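Local atomic coordinates of putative exported protein (Bacteroides fragilis, PDB entry 3FZX), a protein that is of unknown function but has a YmcC-like fold related to the LolA and LolB lipoprotein carriers, binds calcium, and probably binds a lipid. Residues 24-29 with 205-210. Residues are numbered along the deposited sequence; the frame is centred on the assembly and turned at random.
Sequences YTADGK and KELQSY
Tyr-210 holds CG between its own backbone N and carbonyl carbon (chi1 65°), and Tyr-24 has CG anti to its carbonyl carbon (chi1 -54°); with these torsions the two rings meet on one face of the sheet. The ring planes are 24° from parallel, but with centroids 5.1 Å apart the rings are too far offset to stack well. It is CB of Tyr-24 that sits over the face of the Tyr-210 ring, a CH-pi contact 3.8 Å from the centroid and displaced toward the rim, while CD2 of Tyr-24 comes 3.5 Å from CE2 of Tyr-210. Beneath the rings the backbones form an antiparallel hydrogen-bonded pair, Tyr-24 N to Tyr-210 O at 2.7 Å and Tyr-210 N to Tyr-24 O at 3.1 Å. This pair joins the first strand, 18-25, to the last, 207-217, at the seam of the antiparallel barrel. Past Thr-25 the first strand turns back through a type I turn, Thr-25 to Gly-28, into strand 30-44. The turn comes up against the hydroxyl end of Tyr-210, whose OH lies 3.3 Å from Gly-28 CA, and Ala-26 CB packs on Leu-207 CG at 4.0 Å. On the far side of 207-210, a classic beta bulge sets both Gln-208 and Ser-209 opposite the single residue Gln-200 of strand 194-202, and Gln-200 OE1 also hydrogen-bonds Ser-209 OG.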
ATOM      1  N   TYR A  24      -1.711 -23.912 -10.604  1.00 29.08           N
ATOM      2  CA  TYR A  24      -2.345 -24.993 -11.346  1.00 31.71           C
ATOM      3  C   TYR A  24      -3.805 -24.696 -11.733  1.00 33.36           C
ATOM      4  O   TYR A  24      -4.512 -23.984 -11.007  1.00 30.65           O
ATOM      5  CB  TYR A  24      -2.333 -26.299 -10.508  1.00 30.12           C
ATOM      6  CG  TYR A  24      -0.958 -26.698 -10.022  1.00 32.79           C
ATOM      7  CD1 TYR A  24      -0.118 -27.478 -10.819  1.00 27.75           C
ATOM      8  CD2 TYR A  24      -0.497 -26.304  -8.749  1.00 33.78           C
ATOM      9  CE1 TYR A  24       1.168 -27.830 -10.382  1.00 29.84           C
ATOM     10  CE2 TYR A  24       0.764 -26.665  -8.304  1.00 33.62           C
ATOM     11  CZ  TYR A  24       1.599 -27.426  -9.129  1.00 34.63           C
ATOM     12  OH  TYR A  24       2.869 -27.762  -8.732  1.00 27.92           O
ATOM     13  N   THR A  25      -4.234 -25.293 -12.863  1.00 34.17           N
ATOM     14  CA  THR A  25      -5.631 -25.359 -13.256  1.00 31.81           C
ATOM     15  C   THR A  25      -6.290 -26.373 -12.324  1.00 34.07           C
ATOM     16  O   THR A  25      -5.605 -27.197 -11.650  1.00 32.75           O
ATOM     17  CB  THR A  25      -5.851 -25.824 -14.755  1.00 33.48           C
ATOM     18  OG1 THR A  25      -5.609 -27.248 -14.915  1.00 36.86           O
ATOM     19  CG2 THR A  25      -4.998 -25.032 -15.731  1.00 26.17           C
ATOM     20  N   ALA A  26      -7.616 -26.339 -12.305  1.00 33.80           N
ATOM     21  CA  ALA A  26      -8.423 -27.287 -11.537  1.00 34.00           C
ATOM     22  C   ALA A  26      -8.120 -28.723 -11.908  1.00 35.29           C
ATOM     23  O   ALA A  26      -8.415 -29.606 -11.137  1.00 35.68           O
ATOM     24  CB  ALA A  26      -9.928 -27.026 -11.757  1.00 30.57           C
ATOM     25  N   ASP A  27      -7.591 -28.960 -13.108  1.00 36.99           N
ATOM     26  CA  ASP A  27      -7.180 -30.308 -13.534  1.00 38.88           C
ATOM     27  C   ASP A  27      -5.715 -30.675 -13.264  1.00 35.98           C
ATOM     28  O   ASP A  27      -5.230 -31.702 -13.742  1.00 35.15           O
ATOM     29  CB  ASP A  27      -7.555 -30.521 -15.004  1.00 39.74           C
ATOM     30  CG  ASP A  27      -9.048 -30.745 -15.183  1.00 48.16           C
ATOM     31  OD1 ASP A  27      -9.702 -31.245 -14.234  1.00 56.79           O
ATOM     32  OD2 ASP A  27      -9.574 -30.417 -16.268  1.00 65.41           O
ATOM     33  N   GLY A  28      -5.038 -29.849 -12.476  1.00 33.75           N
ATOM     34  CA  GLY A  28      -3.694 -30.129 -11.998  1.00 34.26           C
ATOM     35  C   GLY A  28      -2.560 -29.758 -12.936  1.00 35.11           C
ATOM     36  O   GLY A  28      -1.393 -30.090 -12.665  1.00 34.49           O
ATOM     37  N   LYS A  29      -2.887 -29.081 -14.036  1.00 34.59           N
ATOM     38  CA  LYS A  29      -1.863 -28.661 -14.984  1.00 32.70           C
ATOM     39  C   LYS A  29      -1.187 -27.392 -14.491  1.00 31.20           C
ATOM     40  O   LYS A  29      -1.862 -26.454 -14.076  1.00 31.48           O
ATOM     41  CB  LYS A  29      -2.458 -28.415 -16.365  1.00 33.80           C
ATOM     42  CG  LYS A  29      -1.400 -28.019 -17.393  1.00 34.03           C
ATOM     43  CD  LYS A  29      -1.938 -28.076 -18.773  1.00 37.77           C
ATOM     44  CE  LYS A  29      -0.846 -27.798 -19.778  1.00 37.44           C
ATOM     45  NZ  LYS A  29      -1.366 -28.043 -21.144  1.00 45.28           N
ATOM     46  N   LYS A 205     -19.100 -23.543  -6.275  1.00 51.47           N
ATOM     47  CA  LYS A 205     -18.222 -24.440  -5.495  1.00 49.42           C
ATOM     48  C   LYS A 205     -17.389 -25.342  -6.402  1.00 47.43           C
ATOM     49  O   LYS A 205     -16.968 -26.423  -5.999  1.00 48.45           O
ATOM     50  CB  LYS A 205     -18.989 -25.271  -4.440  1.00 48.89           C
ATOM     51  CG  LYS A 205     -19.976 -24.462  -3.574  1.00 53.37           C
ATOM     52  CD  LYS A 205     -20.752 -25.352  -2.607  1.00 56.44           C
ATOM     53  CE  LYS A 205     -22.148 -24.789  -2.286  1.00 58.98           C
ATOM     54  NZ  LYS A 205     -23.090 -25.882  -1.876  1.00 64.33           N
ATOM     55  N   GLU A 206     -17.126 -24.870  -7.616  1.00 46.12           N
ATOM     56  CA  GLU A 206     -16.318 -25.598  -8.574  1.00 44.42           C
ATOM     57  C   GLU A 206     -14.923 -25.010  -8.540  1.00 41.93           C
ATOM     58  O   GLU A 206     -14.754 -23.790  -8.756  1.00 41.03           O
ATOM     59  CB  GLU A 206     -16.897 -25.429  -9.973  1.00 46.44           C
ATOM     60  CG  GLU A 206     -18.286 -26.077 -10.150  1.00 51.92           C
ATOM     61  CD  GLU A 206     -19.042 -25.604 -11.394  1.00 53.91           C
ATOM     62  OE1 GLU A 206     -18.765 -24.496 -11.913  1.00 56.10           O
ATOM     63  OE2 GLU A 206     -19.943 -26.342 -11.833  1.00 58.08           O
ATOM     64  N   LEU A 207     -13.936 -25.872  -8.286  1.00 37.93           N
ATOM     65  CA  LEU A 207     -12.534 -25.482  -8.260  1.00 36.54           C
ATOM     66  C   LEU A 207     -12.113 -24.821  -9.576  1.00 35.55           C
ATOM     67  O   LEU A 207     -12.329 -25.353 -10.651  1.00 37.18           O
ATOM     68  CB  LEU A 207     -11.646 -26.693  -7.940  1.00 37.15           C
ATOM     69  CG  LEU A 207     -10.124 -26.455  -7.795  1.00 39.25           C
ATOM     70  CD1 LEU A 207      -9.827 -25.486  -6.671  1.00 28.07           C
ATOM     71  CD2 LEU A 207      -9.364 -27.793  -7.580  1.00 28.00           C
ATOM     72  N   GLN A 208     -11.542 -23.634  -9.474  1.00 34.53           N
ATOM     73  CA  GLN A 208     -11.047 -22.881 -10.611  1.00 35.04           C
ATOM     74  C   GLN A 208      -9.527 -22.990 -10.739  1.00 37.29           C
ATOM     75  O   GLN A 208      -8.993 -22.997 -11.837  1.00 38.05           O
ATOM     76  CB  GLN A 208     -11.437 -21.420 -10.431  1.00 34.72           C
ATOM     77  CG  GLN A 208     -12.939 -21.247 -10.277  1.00 38.70           C
ATOM     78  CD  GLN A 208     -13.667 -21.655 -11.542  1.00 41.42           C
ATOM     79  OE1 GLN A 208     -14.460 -22.602 -11.557  1.00 33.71           O
ATOM     80  NE2 GLN A 208     -13.342 -20.974 -12.632  1.00 39.24           N
ATOM     81  N   SER A 209      -8.828 -23.095  -9.617  1.00 36.48           N
ATOM     82  CA  SER A 209      -7.377 -23.076  -9.639  1.00 35.15           C
ATOM     83  C   SER A 209      -6.852 -23.250  -8.233  1.00 34.19           C
ATOM     84  O   SER A 209      -7.618 -23.237  -7.242  1.00 33.44           O
ATOM     85  CB  SER A 209      -6.849 -21.749 -10.198  1.00 34.37           C
ATOM     86  OG  SER A 209      -7.480 -20.647  -9.558  1.00 35.44           O
ATOM     87  N   TYR A 210      -5.548 -23.458  -8.154  1.00 30.26           N
ATOM     88  CA  TYR A 210      -4.896 -23.549  -6.876  1.00 31.91           C
ATOM     89  C   TYR A 210      -3.392 -23.373  -7.043  1.00 32.74           C
ATOM     90  O   TYR A 210      -2.841 -23.524  -8.162  1.00 33.45           O
ATOM     91  CB  TYR A 210      -5.243 -24.857  -6.182  1.00 30.87           C
ATOM     92  CG  TYR A 210      -4.741 -26.107  -6.857  1.00 35.43           C
ATOM     93  CD1 TYR A 210      -5.472 -26.697  -7.881  1.00 37.07           C
ATOM     94  CD2 TYR A 210      -3.565 -26.730  -6.438  1.00 34.77           C
ATOM     95  CE1 TYR A 210      -5.045 -27.833  -8.483  1.00 30.49           C
ATOM     96  CE2 TYR A 210      -3.113 -27.900  -7.054  1.00 33.11           C
ATOM     97  CZ  TYR A 210      -3.875 -28.428  -8.071  1.00 36.83           C
ATOM     98  OH  TYR A 210      -3.489 -29.539  -8.713  1.00 32.46           O
TER